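Local coordinates for protein Non-structural maintenance of chromosomes element 1 homolog (Xenopus laevis, PDB 7DG2) that probably acts as a RING-type E3 ubiquitin ligase that works with a MAGE protein within the SMC5-SMC6 complex in DNA repair, at residues A[44-47]-A[48-52]; A[115-118]-A[119-123]; A[159-163]-A[164-168]; A[170-174]-A[175-179]; A[202-206]-A[207-211]. All coordinates share one frame; numbering follows the deposited sequence.

Contact 1 of 5, residues A[44-47]-A[48-52]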
# COMPACT_ATOMS: atom_id res chain seq x y z
N ASP A 44 3.41 23.85 -16.58
CA ASP A 44 2.27 24.70 -16.24
C ASP A 44 0.95 23.95 -16.22
O ASP A 44 -0.11 24.57 -16.07
CB ASP A 44 2.17 25.87 -17.23
CG ASP A 44 2.01 25.42 -18.68
OD1 ASP A 44 2.50 24.33 -19.04
OD2 ASP A 44 1.40 26.16 -19.49
N LYS A 45 0.97 22.62 -16.36
CA LYS A 45 -0.26 21.88 -16.54
C LYS A 45 -0.46 20.79 -15.49
O LYS A 45 -1.14 19.80 -15.75
CB LYS A 45 -0.31 21.27 -17.94
CG LYS A 45 -0.29 22.30 -19.08
CD LYS A 45 -1.42 23.32 -18.94
CE LYS A 45 -1.50 24.22 -20.19
NZ LYS A 45 -2.50 25.33 -20.03
N LEU A 46 0.11 20.95 -14.29
CA LEU A 46 -0.09 19.93 -13.26
C LEU A 46 -1.55 19.84 -12.84
O LEU A 46 -2.06 18.74 -12.60
CB LEU A 46 0.80 20.21 -12.04
CG LEU A 46 0.55 19.33 -10.80
CD1 LEU A 46 0.86 17.86 -11.06
CD2 LEU A 46 1.37 19.81 -9.63
N ASP A 47 -2.25 20.99 -12.74
CA ASP A 47 -3.66 20.95 -12.34
C ASP A 47 -4.49 20.18 -13.35
O ASP A 47 -5.37 19.38 -12.97
CB ASP A 47 -4.22 22.37 -12.18
CG ASP A 47 -3.69 23.09 -10.96
OD1 ASP A 47 -2.88 22.50 -10.20
OD2 ASP A 47 -4.10 24.25 -10.75
N ASP A 48 -4.27 20.43 -14.64
CA ASP A 48 -4.96 19.68 -15.67
C ASP A 48 -4.63 18.19 -15.57
O ASP A 48 -5.50 17.34 -15.77
CB ASP A 48 -4.58 20.21 -17.05
CG ASP A 48 -5.22 21.55 -17.37
OD1 ASP A 48 -6.01 22.06 -16.54
OD2 ASP A 48 -4.93 22.10 -18.45
N PHE A 49 -3.36 17.88 -15.28
CA PHE A 49 -2.91 16.49 -15.18
C PHE A 49 -3.64 15.77 -14.06
O PHE A 49 -4.22 14.69 -14.26
CB PHE A 49 -1.40 16.48 -14.96
CG PHE A 49 -0.78 15.10 -14.92
CD1 PHE A 49 -0.37 14.47 -16.08
CD2 PHE A 49 -0.54 14.48 -13.70
CE1 PHE A 49 0.23 13.22 -16.03
CE2 PHE A 49 0.05 13.22 -13.65
CZ PHE A 49 0.43 12.60 -14.82
N VAL A 50 -3.65 16.37 -12.87
CA VAL A 50 -4.39 15.79 -11.75
C VAL A 50 -5.87 15.78 -12.06
O VAL A 50 -6.59 14.83 -11.71
CB VAL A 50 -4.07 16.56 -10.44
CG1 VAL A 50 -5.01 16.18 -9.30
CG2 VAL A 50 -2.63 16.31 -10.02
N GLY A 51 -6.36 16.81 -12.75
CA GLY A 51 -7.77 16.87 -13.10
C GLY A 51 -8.21 15.74 -14.02
O GLY A 51 -9.34 15.24 -13.91
N VAL A 52 -7.34 15.33 -14.95
CA VAL A 52 -7.67 14.18 -15.79
C VAL A 52 -7.91 12.96 -14.92
O VAL A 52 -8.92 12.26 -15.06
CB VAL A 52 -6.54 13.92 -16.81
CG1 VAL A 52 -6.76 12.57 -17.48
CG2 VAL A 52 -6.50 15.04 -17.84
O HOH W 1 -3.11 23.03 -15.50
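Lys45 and Asp48 are brought alongside each other by matching first torsions: in both, CG lies beside the backbone N (chi1 -62° and -73°). A bend at chi2 then turns the lysine chain so that it runs outward beside Asp48, the two pointing the same way. CD of Lys45 packs 3.7 Å from OD2 of Asp48, while NZ stays 4.3 Å from that oxygen, too far for a salt bridge.

Lys45 is the N-cap residue, and its backbone O accepts the first helical bond, from Phe49 N at 3.0 Å. The next bond is straighter, Val50 N reaching Leu46 O at 2.9 Å with an N-H...O angle of 174°. One turn apart, Leu46 CD1 and Val50 CG2 touch at 4.0 Å on the apolar side, where the Phe49 ring stacks on His8 and meets Phe11 edge-to-face. Water 1 takes the N-H of Asp48 at 3.0 Å, an amide in the first turn.

Aspartates suit this helix start: Asp47 and Asp48 put carboxylates near the amino end of the helix, where they would be expected to offset the positive end of its dipole. The Lys45-Asp48 attraction is probably modest, since both groups are solvent-exposed.

Contact 2 of 5, residues A[115-118]-A[119-123]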
# COMPACT_ATOMS: atom_id res chain seq x y z
N GLY A 115 -3.84 18.63 20.51
CA GLY A 115 -3.91 17.83 19.30
C GLY A 115 -3.06 16.58 19.31
O GLY A 115 -2.91 15.94 18.26
N PHE A 116 -2.49 16.20 20.46
CA PHE A 116 -1.72 14.97 20.59
C PHE A 116 -2.29 14.09 21.69
O PHE A 116 -2.84 14.59 22.68
CB PHE A 116 -0.25 15.26 20.87
CG PHE A 116 0.51 15.79 19.68
CD1 PHE A 116 0.40 17.11 19.30
CD2 PHE A 116 1.34 14.94 18.95
CE1 PHE A 116 1.10 17.60 18.20
CE2 PHE A 116 2.05 15.43 17.84
CZ PHE A 116 1.92 16.75 17.47
N ALA A 117 -2.17 12.77 21.51
CA ALA A 117 -2.44 11.79 22.57
C ALA A 117 -1.13 11.17 23.02
O ALA A 117 -0.23 10.96 22.20
CB ALA A 117 -3.41 10.70 22.08
N THR A 118 -0.99 10.91 24.32
CA THR A 118 0.24 10.30 24.82
C THR A 118 0.14 8.78 24.78
O THR A 118 -0.94 8.22 24.70
CB THR A 118 0.50 10.73 26.26
OG1 THR A 118 -0.61 10.27 27.05
CG2 THR A 118 0.58 12.24 26.38
N SER A 119 1.30 8.12 24.87
CA SER A 119 1.30 6.66 24.93
C SER A 119 0.44 6.13 26.08
O SER A 119 -0.33 5.18 25.89
CB SER A 119 2.73 6.13 25.07
OG SER A 119 3.46 6.35 23.87
N ILE A 120 0.55 6.72 27.27
CA ILE A 120 -0.24 6.22 28.39
C ILE A 120 -1.73 6.39 28.11
O ILE A 120 -2.54 5.52 28.44
CB ILE A 120 0.18 6.92 29.70
CG1 ILE A 120 1.51 6.32 30.18
CG2 ILE A 120 -0.91 6.75 30.77
CD1 ILE A 120 2.10 7.02 31.42
N SER A 121 -2.12 7.52 27.50
CA SER A 121 -3.54 7.72 27.24
C SER A 121 -4.07 6.67 26.27
O SER A 121 -5.18 6.17 26.45
CB SER A 121 -3.81 9.15 26.73
OG SER A 121 -3.49 9.31 25.35
N ILE A 122 -3.26 6.27 25.28
CA ILE A 122 -3.71 5.25 24.33
C ILE A 122 -3.77 3.88 24.99
O ILE A 122 -4.69 3.09 24.73
CB ILE A 122 -2.80 5.25 23.08
CG1 ILE A 122 -2.92 6.59 22.38
CG2 ILE A 122 -3.23 4.12 22.12
CD1 ILE A 122 -1.84 6.85 21.34
N LEU A 123 -2.82 3.58 25.88
CA LEU A 123 -2.88 2.34 26.64
C LEU A 123 -4.12 2.29 27.52
O LEU A 123 -4.73 1.22 27.70
CB LEU A 123 -1.61 2.18 27.49
CG LEU A 123 -0.31 1.97 26.70
CD1 LEU A 123 0.92 2.06 27.60
CD2 LEU A 123 -0.33 0.62 25.97
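A threonine N-cap starts helix 119-128 directly at the end of strand 117-118, and Thr118 and Ser121 tie the junction together. OG1 of Thr118 accepts the capping bond from Ser121 N at 3.2 Å, with an N-H...O angle of 156°. Rotation about chi1 (61°) sets this hydroxyl between the backbone N and the carbonyl carbon, facing the first turn. Threonine suits the position because its short side chain carries an acceptor close to the backbone, while its branched CB is well tolerated in a strand.

The hydroxyl of Ser121 is turned back toward the strand by a similar torsion. It donates to Thr118 O at 2.8 Å, arriving from the side of the carbonyl with a C=O...OG angle of 127°. The same oxygen also accepts the regular helical bond from Ile122 N at 3.1 Å, almost in line with C=O, and is thus gripped by two donors. Next to this polar knot, Ala117 CB lies 3.6 Å from Ser121 OG and 4.1 Å from Ile122 CG1; a methyl group is small enough to fit beneath the turn.

Ala117 and Ile122 are buried against helix 96-111, and Ile122 also reaches helix 136-148. Behind the cap, Ala117 pairs through its backbone with Tyr159 of strand 158-161, while Ser119 OG bonds to Gly157 O.

Contact 3 of 5, residues A[159-163]-A[164-168]; sequences YTLHT and RCIME. With ACT (acetate ion), chain D.
His162 O is gripped by two amides of the following turn: Ile166 N donates at 3.0 Å, nearly in line with the carbonyl, and Cys165 N adds a weak, bent bond at 2.9 Å. The side chain of His162 works on the same turn as the N-cap of helix 163-176. Its ND1 accepts from Arg164 N at 2.9 Å, a nearly straight bond (173°) with the donor only 2° out of the imidazole plane. This requires ND1 to be unprotonated, whereas NE2 at the far side of the ring bonds to a glycerol probably left from crystallisation. CG lies anti to the backbone N (chi1 -162°), which swings the ring round so that ND1 meets the Arg164 amide.

Apolar contacts flank the cap. Leu161 CB packs 3.9 Å from Ile166 CG1, the two side chains crossing at a slant, and Leu161 CD2 lies 4.0 Å from Cys165 SG. On another side of the turn, Thr163 CG2 meets Met167 SD at 3.7 Å; the unbranched thioether places its sulfur beside the methyl. The extended Arg164 chain carries its guanidinium away from the cap, where NH1 donates at 2.9 Å to an oxygen of an acetate, probably also from the crystallisation liquor, at the edge of the guanidinium plane.

Trp151 forms a cation-pi contact with Arg164, and Ile20 of strand 20-22 touches His162, Thr163 and Met167. Glu168 accepts from backbone amides of Met71 and Leu72 of the Nse4 chain, so the turn joins strand 158-161 to a helix lying against that subunit.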
# COMPACT_ATOMS: atom_id res chain seq x y z
N TYR A 159 1.16 11.25 19.75
CA TYR A 159 0.60 10.97 18.43
C TYR A 159 -0.45 12.00 18.06
O TYR A 159 -1.31 12.34 18.87
CB TYR A 159 -0.04 9.57 18.41
CG TYR A 159 0.96 8.49 18.69
CD1 TYR A 159 1.26 8.10 20.00
CD2 TYR A 159 1.64 7.86 17.64
CE1 TYR A 159 2.19 7.14 20.25
CE2 TYR A 159 2.57 6.87 17.90
CZ TYR A 159 2.85 6.52 19.21
OH TYR A 159 3.77 5.55 19.49
N THR A 160 -0.40 12.45 16.81
CA THR A 160 -1.49 13.24 16.25
C THR A 160 -1.91 12.60 14.93
O THR A 160 -1.29 11.64 14.45
CB THR A 160 -1.08 14.72 16.08
OG1 THR A 160 -2.24 15.51 15.76
CG2 THR A 160 -0.04 14.86 14.97
N LEU A 161 -2.99 13.11 14.35
CA LEU A 161 -3.43 12.62 13.05
C LEU A 161 -2.46 13.08 11.97
O LEU A 161 -2.01 14.23 11.97
CB LEU A 161 -4.83 13.14 12.72
CG LEU A 161 -5.96 12.78 13.66
CD1 LEU A 161 -7.27 13.28 13.07
CD2 LEU A 161 -6.01 11.28 13.88
N HIS A 162 -2.13 12.17 11.05
CA HIS A 162 -1.32 12.56 9.89
C HIS A 162 -2.13 13.49 8.99
O HIS A 162 -3.36 13.45 8.97
CB HIS A 162 -0.89 11.30 9.11
CG HIS A 162 0.26 11.52 8.17
ND1 HIS A 162 0.12 12.15 6.95
CD2 HIS A 162 1.57 11.20 8.28
CE1 HIS A 162 1.29 12.21 6.35
NE2 HIS A 162 2.19 11.65 7.14
N THR A 163 -1.42 14.33 8.23
CA THR A 163 -2.09 15.13 7.21
C THR A 163 -2.97 14.25 6.32
O THR A 163 -4.10 14.63 5.98
CB THR A 163 -1.06 15.87 6.37
OG1 THR A 163 -0.28 16.71 7.23
CG2 THR A 163 -1.75 16.73 5.31
N ARG A 164 -2.48 13.07 5.95
CA ARG A 164 -3.27 12.15 5.13
C ARG A 164 -4.60 11.82 5.80
O ARG A 164 -5.65 11.77 5.14
CB ARG A 164 -2.50 10.86 4.89
CG ARG A 164 -3.27 9.89 3.98
CD ARG A 164 -2.84 8.46 4.22
NE ARG A 164 -3.41 7.52 3.25
CZ ARG A 164 -2.93 6.29 3.08
NH1 ARG A 164 -1.89 5.88 3.79
NH2 ARG A 164 -3.47 5.47 2.19
N CYS A 165 -4.57 11.59 7.11
CA CYS A 165 -5.79 11.24 7.83
C CYS A 165 -6.77 12.40 7.86
O CYS A 165 -7.97 12.22 7.63
CB CYS A 165 -5.42 10.80 9.24
SG CYS A 165 -6.83 10.14 10.15
N ILE A 166 -6.28 13.61 8.14
CA ILE A 166 -7.17 14.78 8.14
C ILE A 166 -7.77 15.00 6.75
O ILE A 166 -8.96 15.30 6.62
CB ILE A 166 -6.40 16.02 8.63
CG1 ILE A 166 -5.81 15.74 10.01
CG2 ILE A 166 -7.31 17.24 8.62
CD1 ILE A 166 -4.76 16.79 10.47
N MET A 167 -6.96 14.84 5.70
CA MET A 167 -7.46 15.05 4.35
C MET A 167 -8.57 14.07 4.02
O MET A 167 -9.63 14.45 3.49
CB MET A 167 -6.32 14.94 3.35
CG MET A 167 -5.35 16.14 3.39
SD MET A 167 -3.89 15.99 2.35
CE MET A 167 -4.62 16.04 0.71
N GLU A 168 -8.39 12.79 4.36
CA GLU A 168 -9.42 11.81 4.02
C GLU A 168 -10.64 11.92 4.93
O GLU A 168 -11.78 11.75 4.47
CB GLU A 168 -8.85 10.40 4.07
CG GLU A 168 -9.85 9.38 3.54
CD GLU A 168 -9.23 8.01 3.39
OE1 GLU A 168 -9.18 7.27 4.40
OE2 GLU A 168 -8.76 7.71 2.27
C ACT D . -0.45 3.27 2.17
O ACT D . -1.14 3.09 3.23
OXT ACT D . -0.82 3.20 0.95
CH3 ACT D . 1.06 3.66 2.41

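Contact 4 of 5, residues A[170-174]-A[175-179]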
# COMPACT_ATOMS: atom_id res chain seq x y z
N GLU A 170 -11.70 14.56 6.79
CA GLU A 170 -12.14 15.93 7.08
C GLU A 170 -13.64 16.01 7.33
O GLU A 170 -14.09 16.54 8.35
CB GLU A 170 -11.73 16.84 5.91
CG GLU A 170 -12.32 18.25 5.92
CD GLU A 170 -11.56 19.21 6.82
OE1 GLU A 170 -12.19 20.14 7.39
OE2 GLU A 170 -10.33 19.05 6.96
N HIS A 171 -14.44 15.49 6.40
CA HIS A 171 -15.88 15.64 6.53
C HIS A 171 -16.46 14.61 7.49
O HIS A 171 -17.44 14.91 8.19
CB HIS A 171 -16.52 15.56 5.15
CG HIS A 171 -15.96 16.57 4.21
ND1 HIS A 171 -14.84 16.33 3.43
CD2 HIS A 171 -16.30 17.86 3.98
CE1 HIS A 171 -14.55 17.41 2.73
NE2 HIS A 171 -15.42 18.36 3.05
N TYR A 172 -15.87 13.42 7.55
CA TYR A 172 -16.27 12.46 8.56
C TYR A 172 -16.14 13.05 9.96
O TYR A 172 -17.06 12.93 10.79
CB TYR A 172 -15.42 11.20 8.41
CG TYR A 172 -15.65 10.17 9.47
CD1 TYR A 172 -16.65 9.21 9.33
CD2 TYR A 172 -14.88 10.16 10.62
CE1 TYR A 172 -16.86 8.27 10.31
CE2 TYR A 172 -15.09 9.23 11.60
CZ TYR A 172 -16.07 8.28 11.44
OH TYR A 172 -16.26 7.35 12.43
N ILE A 173 -15.01 13.69 10.24
CA ILE A 173 -14.80 14.30 11.56
C ILE A 173 -15.81 15.41 11.81
O ILE A 173 -16.38 15.52 12.90
CB ILE A 173 -13.35 14.83 11.66
CG1 ILE A 173 -12.36 13.66 11.74
CG2 ILE A 173 -13.20 15.79 12.87
CD1 ILE A 173 -10.90 14.07 11.51
N ARG A 174 -16.04 16.27 10.81
CA ARG A 174 -16.97 17.39 10.97
C ARG A 174 -18.35 16.91 11.38
O ARG A 174 -19.04 17.57 12.17
CB ARG A 174 -17.06 18.19 9.67
CG ARG A 174 -16.24 19.45 9.62
CD ARG A 174 -16.78 20.38 8.53
NE ARG A 174 -15.96 20.37 7.32
CZ ARG A 174 -15.25 21.41 6.90
NH1 ARG A 174 -15.27 22.55 7.59
NH2 ARG A 174 -14.53 21.33 5.79
N ASN A 175 -18.78 15.77 10.84
CA ASN A 175 -20.13 15.26 11.08
C ASN A 175 -20.21 14.32 12.28
O ASN A 175 -21.14 14.42 13.07
CB ASN A 175 -20.64 14.56 9.82
CG ASN A 175 -20.72 15.50 8.63
OD1 ASN A 175 -21.07 16.67 8.77
ND2 ASN A 175 -20.38 14.99 7.45
N THR A 176 -19.23 13.42 12.42
CA THR A 176 -19.26 12.47 13.53
C THR A 176 -18.94 13.13 14.86
O THR A 176 -19.43 12.68 15.91
CB THR A 176 -18.27 11.34 13.25
OG1 THR A 176 -18.65 10.65 12.06
CG2 THR A 176 -18.21 10.35 14.41
N TYR A 177 -18.14 14.19 14.85
CA TYR A 177 -17.71 14.86 16.07
C TYR A 177 -18.12 16.32 16.07
O TYR A 177 -17.39 17.18 16.56
CB TYR A 177 -16.20 14.74 16.26
CG TYR A 177 -15.68 13.31 16.35
CD1 TYR A 177 -15.67 12.63 17.56
CD2 TYR A 177 -15.17 12.67 15.23
CE1 TYR A 177 -15.18 11.34 17.65
CE2 TYR A 177 -14.68 11.38 15.30
CZ TYR A 177 -14.69 10.72 16.52
OH TYR A 177 -14.20 9.43 16.59
N GLN A 178 -19.30 16.64 15.51
CA GLN A 178 -19.69 18.03 15.35
C GLN A 178 -19.73 18.78 16.68
O GLN A 178 -19.47 19.98 16.73
CB GLN A 178 -21.04 18.14 14.65
CG GLN A 178 -21.37 19.56 14.19
CD GLN A 178 -22.72 19.67 13.53
OE1 GLN A 178 -23.60 18.84 13.75
NE2 GLN A 178 -22.90 20.70 12.72
N ASP A 179 -20.03 18.07 17.77
CA ASP A 179 -20.10 18.71 19.08
C ASP A 179 -18.74 19.14 19.61
O ASP A 179 -18.68 20.04 20.46
CB ASP A 179 -20.77 17.76 20.09
CG ASP A 179 -22.19 17.39 19.70
OD1 ASP A 179 -22.76 18.04 18.79
OD2 ASP A 179 -22.73 16.43 20.30
O HOH W 2 -15.50 7.49 14.81
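The ring of Tyr172 lies flat beneath the side chain of Thr176, one turn further along helix 163-176. OG1 of Thr176 sits over the centre of the ring face, 3.4 Å above its plane, and CB makes a CH-pi contact 4.2 Å from the centroid and 15° off the ring normal. CG of Tyr172 is anti to the backbone N (chi1 175°), which sends the ring forward along the helix under the threonine. The small, branched Thr176 fits over it and also gives its hydroxyl a weak bond to Tyr172 O, the carbonyl that Thr176 N meets at 2.8 Å.

Tyr177 borders the same threonine from another direction: Thr176 CG2 lies over one face of its ring, offset toward the rim, and Ile173 O approaches the ring edge. The phenol groups of the two tyrosines converge on water 2, which lies a short 2.5 Å from Tyr172 OH and 2.9 Å from Tyr177 OH. Tyr177 N donates to Ile173 O at 2.9 Å, the last turn before the chain leaves helical geometry.

Elsewhere on the helix, Arg174 NH2 pairs with Glu170 OE1 at 3.1 Å; the oxygen stands above the guanidinium plane, so this pairing is one of charge alone. OE1 also accepts from Val190 N, and Arg174 NH1 bonds to Arg188 O. The tyrosines, by contrast, combine an apolar ring surface with hydroxyls linked through one water at the helix end.

Contact 5 of 5, residues A[202-206]-A[207-211]. With ZN (zinc ion), chain G.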
# COMPACT_ATOMS: atom_id res chain seq x y z
N ILE A 202 -12.55 29.46 20.99
CA ILE A 202 -12.57 29.26 19.55
C ILE A 202 -11.17 28.94 19.05
O ILE A 202 -10.18 29.42 19.62
CB ILE A 202 -13.14 30.47 18.79
CG1 ILE A 202 -12.29 31.72 19.02
CG2 ILE A 202 -14.63 30.67 19.11
CD1 ILE A 202 -11.36 32.05 17.87
N PRO A 203 -11.05 28.11 18.02
CA PRO A 203 -9.73 27.71 17.54
C PRO A 203 -9.31 28.44 16.27
O PRO A 203 -10.16 28.81 15.45
CB PRO A 203 -9.92 26.21 17.28
CG PRO A 203 -11.33 26.13 16.77
CD PRO A 203 -12.11 27.26 17.46
N LEU A 204 -8.01 28.64 16.09
CA LEU A 204 -7.44 29.02 14.81
C LEU A 204 -6.29 28.07 14.49
O LEU A 204 -5.52 27.71 15.38
CB LEU A 204 -6.91 30.46 14.82
CG LEU A 204 -7.94 31.59 14.82
CD1 LEU A 204 -7.26 32.92 14.47
CD2 LEU A 204 -9.05 31.28 13.83
N HIS A 205 -6.17 27.68 13.22
CA HIS A 205 -4.93 27.02 12.78
C HIS A 205 -3.75 27.93 13.07
O HIS A 205 -3.86 29.16 13.04
CB HIS A 205 -4.96 26.72 11.29
CG HIS A 205 -5.87 25.61 10.89
ND1 HIS A 205 -7.00 25.81 10.12
CD2 HIS A 205 -5.82 24.27 11.14
CE1 HIS A 205 -7.60 24.66 9.91
NE2 HIS A 205 -6.91 23.71 10.52
N LEU A 206 -2.59 27.32 13.34
CA LEU A 206 -1.40 28.12 13.61
C LEU A 206 -1.04 29.00 12.42
O LEU A 206 -0.68 30.17 12.59
CB LEU A 206 -0.23 27.22 14.00
CG LEU A 206 0.07 27.20 15.50
CD1 LEU A 206 -1.04 26.46 16.26
CD2 LEU A 206 1.43 26.59 15.81
N GLN A 207 -1.15 28.45 11.20
CA GLN A 207 -0.91 29.27 10.02
C GLN A 207 -1.98 30.34 9.85
O GLN A 207 -1.68 31.45 9.39
CB GLN A 207 -0.85 28.40 8.77
CG GLN A 207 0.56 28.10 8.28
CD GLN A 207 1.06 26.74 8.74
OE1 GLN A 207 0.37 25.72 8.57
NE2 GLN A 207 2.26 26.71 9.31
N CYS A 208 -3.23 30.04 10.22
CA CYS A 208 -4.28 31.04 10.08
C CYS A 208 -4.15 32.14 11.12
O CYS A 208 -4.51 33.29 10.84
CB CYS A 208 -5.65 30.37 10.15
SG CYS A 208 -5.96 29.23 8.78
N ALA A 209 -3.65 31.82 12.31
CA ALA A 209 -3.40 32.86 13.30
C ALA A 209 -2.30 33.81 12.83
O ALA A 209 -2.41 35.03 13.00
CB ALA A 209 -3.02 32.24 14.65
N GLY A 210 -1.25 33.27 12.22
CA GLY A 210 -0.19 34.11 11.69
C GLY A 210 -0.68 35.07 10.62
O GLY A 210 -0.26 36.23 10.58
N LYS A 211 -1.57 34.60 9.75
CA LYS A 211 -2.13 35.48 8.72
C LYS A 211 -3.08 36.50 9.32
O LYS A 211 -2.94 37.71 9.10
CB LYS A 211 -2.84 34.64 7.66
CG LYS A 211 -1.90 33.88 6.73
CD LYS A 211 -2.65 32.83 5.92
CE LYS A 211 -3.91 33.40 5.28
NZ LYS A 211 -4.70 32.34 4.59
ZN ZN G . -7.65 27.73 9.47
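Metal coordination dominates: His205 and Cys208 bind one zinc ion, through ND1 at 2.1 Å and SG at 2.4 Å. Both side chains hold the atom beyond CB beside the backbone N (chi1 -72° and -65°), which turns them to the same side of the junction. The sulfur stands at the edge of the imidazole, 4.8 Å from its centroid, and touches His205 CB at 3.7 Å. Cys184 and Cys187 complete the site; together with the zinc bond, a hydrogen bond from His205 NE2 to Val190 O holds the ring in its rotation.

Backbone hydrogen bonds start the helix. His205 is the N-cap residue, its O accepting from Ala209 N at 2.8 Å, and Leu206 O receives Gly210 N at 3.2 Å. The helical turn thus sets the spacing of the two ligands.

An apolar contact joins strand to helix: Leu204 CB and Ala209 CB lie 4.3 Å apart and Leu204 CD1 is 4.0 Å from Ala209 CA. Alanine leaves room for the leucine that comes from the strand.

A histidine before a short helix and a cysteine three residues later, meeting a CxxC pair at zinc, form the three-cysteine, one-histidine site of the RING-like C4HC3 zinc finger.

In the fold
All five contacts are junctions or turns at helix ends, in series along the chain. Contacts 2 and 3 lie on neighbouring strands of one antiparallel sheet and touch directly, Gly115 O meeting Thr160 OG1 at 2.6 Å. Contacts 3 and 4 share helix 163-176, near its start and at its end, with centres 14 Å apart. Contact 1 stands far off among the N-terminal helices, its centre 40 Å from that of contact 2 and on the opposite side of the chain's centre. Contact 5 lies in the RING-like domain, with nearest atoms about 7 Å from contacts 3 and 4. Helix 163-176 touches the Nse4 chain through Glu168 and the zinc-binding region through Arg174, and so links the two.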